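Local coordinates for manganese-binding protein (PDB 6NSI), which binds ferrous iron, manganese and nickel, preferring iron, and hands them to the membrane permease of an ABC transporter for import into the cytoplasm, at residues R17-R22 and A119-Q124; N57-E62 and N88-L93. All coordinates share one frame; numbering follows the deposited sequence.

Interaction 1. Residues R17-R22 and A119-Q124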
ATOM      1  N   ARG A  17      -8.646  -9.083  12.272  1.00 45.92           N
ATOM      2  CA  ARG A  17      -7.760  -9.835  13.155  1.00 47.26           C
ATOM      3  C   ARG A  17      -7.843  -9.328  14.589  1.00 47.51           C
ATOM      4  O   ARG A  17      -7.730 -10.118  15.530  1.00 49.66           O
ATOM      5  CB  ARG A  17      -6.310  -9.766  12.651  1.00 42.57           C
ATOM      6  CG  ARG A  17      -5.922 -10.828  11.608  1.00 42.05           C
ATOM      7  CD  ARG A  17      -5.619 -12.181  12.261  1.00 47.06           C
ATOM      8  NE  ARG A  17      -4.194 -12.415  12.531  1.00 55.30           N
ATOM      9  CZ  ARG A  17      -3.647 -12.444  13.749  1.00 57.69           C
ATOM     10  NH1 ARG A  17      -4.394 -12.232  14.830  1.00 55.29           N
ATOM     11  NH2 ARG A  17      -2.345 -12.677  13.891  1.00 53.14           N
ATOM     12  N   ILE A  18      -8.029  -8.021  14.774  1.00 44.34           N
ATOM     13  CA  ILE A  18      -8.190  -7.491  16.123  1.00 45.65           C
ATOM     14  C   ILE A  18      -9.515  -7.939  16.724  1.00 50.76           C
ATOM     15  O   ILE A  18      -9.576  -8.311  17.897  1.00 49.41           O
ATOM     16  CB  ILE A  18      -8.076  -5.959  16.125  1.00 44.63           C
ATOM     17  CG1 ILE A  18      -6.664  -5.527  15.744  1.00 41.42           C
ATOM     18  CG2 ILE A  18      -8.467  -5.395  17.496  1.00 46.98           C
ATOM     19  CD1 ILE A  18      -6.572  -4.056  15.414  1.00 38.59           C
ATOM     20  N   THR A  19     -10.596  -7.910  15.936  1.00 48.35           N
ATOM     21  CA  THR A  19     -11.922  -8.173  16.494  1.00 49.91           C
ATOM     22  C   THR A  19     -12.286  -9.650  16.530  1.00 53.97           C
ATOM     23  O   THR A  19     -13.058 -10.058  17.405  1.00 57.69           O
ATOM     24  CB  THR A  19     -13.016  -7.426  15.715  1.00 43.09           C
ATOM     25  OG1 THR A  19     -13.044  -7.854  14.345  1.00 47.36           O
ATOM     26  CG2 THR A  19     -12.818  -5.919  15.789  1.00 36.74           C
ATOM     27  N   GLY A  20     -11.751 -10.453  15.613  1.00 42.41           N
ATOM     28  CA  GLY A  20     -12.212 -11.822  15.473  1.00 48.88           C
ATOM     29  C   GLY A  20     -13.725 -11.924  15.374  1.00 55.93           C
ATOM     30  O   GLY A  20     -14.386 -11.141  14.686  1.00 58.71           O
ATOM     31  N   ASP A  21     -14.305 -12.931  15.998  1.00 67.95           N
ATOM     32  CA  ASP A  21     -15.760 -13.209  15.887  1.00 69.27           C
ATOM     33  C   ASP A  21     -16.671 -12.153  16.523  1.00 59.64           C
ATOM     34  O   ASP A  21     -17.824 -12.131  16.125  1.00 64.25           O
ATOM     35  CB  ASP A  21     -16.103 -14.485  16.661  1.00 70.97           C
ATOM     36  CG  ASP A  21     -16.336 -15.700  15.794  1.00 76.73           C
ATOM     37  OD1 ASP A  21     -15.791 -15.737  14.695  1.00 81.68           O
ATOM     38  OD2 ASP A  21     -17.049 -16.608  16.241  1.00 81.36           O
ATOM     39  N   ARG A  22     -16.196 -11.297  17.423  1.00 56.11           N
ATOM     40  CA  ARG A  22     -17.128 -10.462  18.176  1.00 59.17           C
ATOM     41  C   ARG A  22     -17.776  -9.344  17.356  1.00 62.96           C
ATOM     42  O   ARG A  22     -18.555  -8.573  17.929  1.00 65.81           O
ATOM     43  CB  ARG A  22     -16.414  -9.881  19.400  1.00 64.02           C
ATOM     44  CG  ARG A  22     -16.111 -10.919  20.480  1.00 66.77           C
ATOM     45  CD  ARG A  22     -17.043 -10.771  21.678  1.00 73.51           C
ATOM     46  NE  ARG A  22     -16.557 -11.433  22.892  1.00 78.20           N
ATOM     47  CZ  ARG A  22     -15.451 -11.087  23.555  1.00 85.84           C
ATOM     48  NH1 ARG A  22     -14.692 -10.083  23.124  1.00 77.01           N
ATOM     49  NH2 ARG A  22     -15.091 -11.752  24.647  1.00 80.93           N
ATOM     50  N   ALA A 119      -6.670   0.721  18.977  1.00 45.93           N
ATOM     51  CA  ALA A 119      -7.080   1.740  19.936  1.00 44.88           C
ATOM     52  C   ALA A 119      -8.482   2.234  19.618  1.00 50.18           C
ATOM     53  O   ALA A 119      -9.363   2.247  20.486  1.00 53.91           O
ATOM     54  CB  ALA A 119      -6.080   2.896  19.935  1.00 45.95           C
ATOM     55  N   ALA A 120      -8.708   2.618  18.358  1.00 41.39           N
ATOM     56  CA  ALA A 120     -10.021   3.081  17.931  1.00 42.61           C
ATOM     57  C   ALA A 120     -11.100   2.046  18.224  1.00 43.09           C
ATOM     58  O   ALA A 120     -12.194   2.393  18.685  1.00 47.48           O
ATOM     59  CB  ALA A 120      -9.990   3.407  16.435  1.00 35.97           C
ATOM     60  N   LEU A 121     -10.819   0.769  17.938  1.00 35.45           N
ATOM     61  CA  LEU A 121     -11.817  -0.268  18.179  1.00 36.05           C
ATOM     62  C   LEU A 121     -12.106  -0.398  19.664  1.00 55.40           C
ATOM     63  O   LEU A 121     -13.269  -0.495  20.079  1.00 49.84           O
ATOM     64  CB  LEU A 121     -11.328  -1.602  17.623  1.00 40.97           C
ATOM     65  CG  LEU A 121     -11.556  -1.828  16.136  1.00 39.07           C
ATOM     66  CD1 LEU A 121     -10.738  -3.030  15.691  1.00 41.42           C
ATOM     67  CD2 LEU A 121     -13.030  -2.011  15.820  1.00 39.14           C
ATOM     68  N   ILE A 122     -11.050  -0.390  20.477  1.00 47.99           N
ATOM     69  CA  ILE A 122     -11.200  -0.527  21.918  1.00 56.33           C
ATOM     70  C   ILE A 122     -11.969   0.659  22.488  1.00 54.06           C
ATOM     71  O   ILE A 122     -12.773   0.509  23.416  1.00 54.96           O
ATOM     72  CB  ILE A 122      -9.813  -0.685  22.567  1.00 49.72           C
ATOM     73  CG1 ILE A 122      -9.261  -2.089  22.284  1.00 49.74           C
ATOM     74  CG2 ILE A 122      -9.885  -0.379  24.059  1.00 55.11           C
ATOM     75  CD1 ILE A 122      -7.828  -2.298  22.723  1.00 50.57           C
ATOM     76  N   GLN A 123     -11.744   1.852  21.932  1.00 52.84           N
ATOM     77  CA  GLN A 123     -12.468   3.031  22.397  1.00 54.70           C
ATOM     78  C   GLN A 123     -13.962   2.939  22.081  1.00 58.11           C
ATOM     79  O   GLN A 123     -14.788   3.460  22.841  1.00 63.92           O
ATOM     80  CB  GLN A 123     -11.842   4.290  21.786  1.00 50.92           C
ATOM     81  CG  GLN A 123     -12.620   5.591  22.008  1.00 58.04           C
ATOM     82  CD  GLN A 123     -12.175   6.348  23.257  1.00 68.01           C
ATOM     83  OE1 GLN A 123     -11.046   6.183  23.734  1.00 63.35           O
ATOM     84  NE2 GLN A 123     -13.068   7.179  23.798  1.00 69.24           N
ATOM     85  N   GLN A 124     -14.330   2.270  20.985  1.00 54.68           N
ATOM     86  CA  GLN A 124     -15.744   2.122  20.648  1.00 50.14           C
ATOM     87  C   GLN A 124     -16.400   0.978  21.412  1.00 52.26           C
ATOM     88  O   GLN A 124     -17.600   1.043  21.706  1.00 48.43           O
ATOM     89  CB  GLN A 124     -15.905   1.901  19.145  1.00 46.53           C
ATOM     90  CG  GLN A 124     -17.344   1.642  18.692  1.00 41.66           C
ATOM     91  CD  GLN A 124     -18.173   2.910  18.625  1.00 43.53           C
ATOM     92  OE1 GLN A 124     -17.632   4.016  18.558  1.00 44.93           O
ATOM     93  NE2 GLN A 124     -19.497   2.758  18.660  1.00 51.15           N
TER

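Interaction 2. Residues N57-E62 and N88-L93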
ATOM      1  N   ASN A  57      -8.195   5.185   4.951  1.00 33.11           N
ATOM      2  CA  ASN A  57      -6.755   5.388   4.832  1.00 30.95           C
ATOM      3  C   ASN A  57      -6.384   6.844   5.056  1.00 31.53           C
ATOM      4  O   ASN A  57      -5.340   7.135   5.649  1.00 29.50           O
ATOM      5  CB  ASN A  57      -6.262   4.951   3.450  1.00 29.90           C
ATOM      6  CG  ASN A  57      -4.754   4.959   3.346  1.00 26.00           C
ATOM      7  OD1 ASN A  57      -4.117   3.978   3.694  1.00 24.01           O
ATOM      8  ND2 ASN A  57      -4.172   6.061   2.854  1.00 28.76           N
ATOM      9  N   GLY A  58      -7.235   7.765   4.595  1.00 30.62           N
ATOM     10  CA  GLY A  58      -6.874   9.166   4.549  1.00 31.20           C
ATOM     11  C   GLY A  58      -5.824   9.371   3.470  1.00 33.58           C
ATOM     12  O   GLY A  58      -5.684   8.571   2.541  1.00 28.33           O
ATOM     13  N   LEU A  59      -5.074  10.469   3.613  1.00 30.05           N
ATOM     14  CA  LEU A  59      -3.978  10.818   2.703  1.00 32.99           C
ATOM     15  C   LEU A  59      -4.457  10.891   1.257  1.00 32.22           C
ATOM     16  O   LEU A  59      -3.683  10.656   0.322  1.00 30.37           O
ATOM     17  CB  LEU A  59      -2.799   9.840   2.833  1.00 27.20           C
ATOM     18  CG  LEU A  59      -2.393   9.410   4.255  1.00 35.49           C
ATOM     19  CD1 LEU A  59      -1.266   8.370   4.239  1.00 26.71           C
ATOM     20  CD2 LEU A  59      -2.002  10.604   5.113  1.00 32.87           C
ATOM     21  N   GLY A  60      -5.742  11.192   1.070  1.00 30.25           N
ATOM     22  CA  GLY A  60      -6.328  11.345  -0.249  1.00 42.40           C
ATOM     23  C   GLY A  60      -6.783  10.075  -0.942  1.00 41.90           C
ATOM     24  O   GLY A  60      -7.168  10.142  -2.114  1.00 40.42           O
ATOM     25  N   LEU A  61      -6.751   8.917  -0.275  1.00 33.02           N
ATOM     26  CA  LEU A  61      -7.111   7.682  -0.968  1.00 32.94           C
ATOM     27  C   LEU A  61      -8.607   7.609  -1.249  1.00 37.56           C
ATOM     28  O   LEU A  61      -9.030   7.048  -2.272  1.00 33.41           O
ATOM     29  CB  LEU A  61      -6.676   6.467  -0.150  1.00 29.05           C
ATOM     30  CG  LEU A  61      -6.838   5.155  -0.921  1.00 30.57           C
ATOM     31  CD1 LEU A  61      -5.948   5.155  -2.180  1.00 29.60           C
ATOM     32  CD2 LEU A  61      -6.514   3.984   0.004  1.00 24.92           C
ATOM     33  N   GLU A  62      -9.420   8.133  -0.339  1.00 39.39           N
ATOM     34  CA  GLU A  62     -10.874   8.174  -0.500  1.00 35.29           C
ATOM     35  C   GLU A  62     -11.308   9.527  -1.062  1.00 44.55           C
ATOM     36  O   GLU A  62     -12.158  10.205  -0.495  1.00 50.80           O
ATOM     37  CB  GLU A  62     -11.551   7.881   0.841  1.00 33.14           C
ATOM     38  CG  GLU A  62     -11.259   6.479   1.415  1.00 34.33           C
ATOM     39  CD  GLU A  62     -10.057   6.439   2.378  1.00 31.06           C
ATOM     40  OE1 GLU A  62      -9.580   7.513   2.825  1.00 34.91           O
ATOM     41  OE2 GLU A  62      -9.576   5.323   2.690  1.00 33.48           O
ATOM     42  N   ASN A  88       3.569  12.185  14.255  1.00 59.08           N
ATOM     43  CA  ASN A  88       4.784  11.999  13.463  1.00 60.94           C
ATOM     44  C   ASN A  88       5.249  10.543  13.524  1.00 57.96           C
ATOM     45  O   ASN A  88       6.449  10.265  13.640  1.00 57.10           O
ATOM     46  CB  ASN A  88       5.891  12.961  13.925  1.00 61.00           C
ATOM     47  CG  ASN A  88       6.754  13.481  12.759  1.00 65.41           C
ATOM     48  OD1 ASN A  88       6.478  13.223  11.585  1.00 62.15           O
ATOM     49  ND2 ASN A  88       7.796  14.225  13.092  1.00 68.41           N
ATOM     50  N   CYS A  89       4.291   9.608  13.478  1.00 55.85           N
ATOM     51  CA  CYS A  89       4.630   8.194  13.370  1.00 54.96           C
ATOM     52  C   CYS A  89       5.423   7.916  12.102  1.00 49.90           C
ATOM     53  O   CYS A  89       6.228   6.976  12.062  1.00 48.97           O
ATOM     54  CB  CYS A  89       3.360   7.335  13.392  1.00 46.58           C
ATOM     55  SG  CYS A  89       2.480   7.285  14.985  1.00 63.85           S
ATOM     56  N   PHE A  90       5.205   8.712  11.059  1.00 41.05           N
ATOM     57  CA  PHE A  90       5.948   8.561   9.819  1.00 46.98           C
ATOM     58  C   PHE A  90       6.079   9.923   9.156  1.00 46.56           C
ATOM     59  O   PHE A  90       5.419  10.896   9.533  1.00 49.97           O
ATOM     60  CB  PHE A  90       5.280   7.550   8.873  1.00 42.49           C
ATOM     61  CG  PHE A  90       4.083   8.094   8.132  1.00 40.68           C
ATOM     62  CD1 PHE A  90       2.893   8.336   8.790  1.00 39.40           C
ATOM     63  CD2 PHE A  90       4.150   8.340   6.766  1.00 38.79           C
ATOM     64  CE1 PHE A  90       1.792   8.833   8.117  1.00 39.93           C
ATOM     65  CE2 PHE A  90       3.050   8.832   6.075  1.00 34.28           C
ATOM     66  CZ  PHE A  90       1.866   9.076   6.751  1.00 39.14           C
ATOM     67  N   ASP A  91       6.953   9.981   8.163  1.00 46.08           N
ATOM     68  CA  ASP A  91       7.136  11.168   7.344  1.00 43.99           C
ATOM     69  C   ASP A  91       6.340  10.978   6.060  1.00 42.79           C
ATOM     70  O   ASP A  91       6.628  10.064   5.283  1.00 39.41           O
ATOM     71  CB  ASP A  91       8.617  11.402   7.041  1.00 51.73           C
ATOM     72  CG  ASP A  91       9.433  11.724   8.297  1.00 59.11           C
ATOM     73  OD1 ASP A  91       8.865  12.298   9.259  1.00 61.96           O
ATOM     74  OD2 ASP A  91      10.640  11.398   8.318  1.00 54.90           O
ATOM     75  N   LEU A  92       5.334  11.827   5.860  1.00 36.89           N
ATOM     76  CA  LEU A  92       4.507  11.783   4.659  1.00 38.59           C
ATOM     77  C   LEU A  92       5.338  11.995   3.401  1.00 41.29           C
ATOM     78  O   LEU A  92       6.170  12.901   3.337  1.00 38.17           O
ATOM     79  CB  LEU A  92       3.427  12.862   4.743  1.00 40.64           C
ATOM     80  CG  LEU A  92       2.330  12.898   3.685  1.00 37.15           C
ATOM     81  CD1 LEU A  92       1.593  11.579   3.673  1.00 36.76           C
ATOM     82  CD2 LEU A  92       1.361  14.042   3.978  1.00 39.37           C
ATOM     83  N   LEU A  93       5.104  11.167   2.391  1.00 34.60           N
ATOM     84  CA  LEU A  93       5.651  11.427   1.070  1.00 39.94           C
ATOM     85  C   LEU A  93       4.591  12.099   0.215  1.00 35.49           C
ATOM     86  O   LEU A  93       3.391  12.002   0.484  1.00 35.25           O
ATOM     87  CB  LEU A  93       6.136  10.137   0.404  1.00 30.78           C
ATOM     88  CG  LEU A  93       7.238   9.430   1.196  1.00 40.52           C
ATOM     89  CD1 LEU A  93       7.573   8.068   0.600  1.00 30.62           C
ATOM     90  CD2 LEU A  93       8.471  10.320   1.290  1.00 42.35           C
TER

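Interaction 1. Residues R17-R22 and A119-Q124
L121 reaches across to I18 and T19 and makes both side-chain contacts between R17-R22 and A119-Q124. Its CD1 is the shared atom: it lies 3.6 Å from CG2 of T19 and 3.7 Å from CG2 of I18, so one methyl meets two methyls of consecutive residues. The other branch, CD2 of L121, is 3.9 Å from the same T19 CG2. The leucine and threonine side chains meet at about a right angle. These are ordinary van der Waals separations in a buried, purely apolar contact.

T19 divides its two branches by chemistry. With chi1 at 61°, CG2 stands opposite the carbonyl carbon and faces the leucine, while OG1 sits between backbone N and C and is hydrogen-bonded to the side chain of N25. Just beyond, G20 takes a positive phi of 50° and the chain leaves helix 9-19.

This is helix-to-helix packing away from the metal sites, joining the C-terminal ends of helices 9-19 and 107-124. I18 also packs on V114, M117 and A118 of helix 107-124, helix 129-154 adds F132 against T19, and L121 touches F55 of strand 54-56, seating the pair against the parallel four-stranded sheet.

Interaction 2. Residues N57-E62 and N88-L93
L59 meets F90 and L92 with a separate methyl for each. Its CD1 stands 4.1 Å from CZ of F90, approaching the ring obliquely, and its CD2 lies 4.0 Å from CD1 of L92. L59 and F90 extend toward each other from their own loops, while L59 and L92 run antiparallel alongside. F90 has chi1 at 78°, its ring carried between backbone N and carbonyl carbon, and this brings CZ forward to L59. Only 100 Å² is buried in all, a light contact.

Hydrogen bonding lies within N57-E62 and shapes the turn that presents L59. Residues G58 to L61 form a type I' beta turn closed by L61 N to G58 O at 3.0 Å. That carbonyl oxygen also accepts from N57 ND2 at 2.9 Å, the two donors arriving from opposite faces of its plane. The E62 carboxylate clasps the start of the loop, with OE2 accepting from N57 N at 2.7 Å and OE1 from G58 N at 2.9 Å.

The contact is apolar packing between two loops beside the iron site: L59 is no metal ligand, its side chain about 11 Å from the iron, but L61 of the same turn touches the ligand H36. The turn follows strand 54-56. Across from it, F90 and L92 rest on L85 of helix 80-85; F90 also touches V109 of helix 107-124, and L92 touches Y173 of helix 172-178.

In the fold
Both contacts are apolar, and in each a leucine meets two residues of the other segment, yet their settings differ. All three touching residues of interaction 1 are buried; its centre is about 22 Å from the centre of the chain, away from the annotated sites. Interaction 2 pairs two loops, is partly buried, and has its centre about 11 Å from the centre of the chain, nearer the iron site. Helix backbones set the geometry of interaction 1, a turn held by a carboxylate that of interaction 2. The two do not touch: the nearest atoms of interactions 1 and 2 are about 11 Å apart. Strand 54-56 leads into N57-E62, and helix 107-124 borders both contacts.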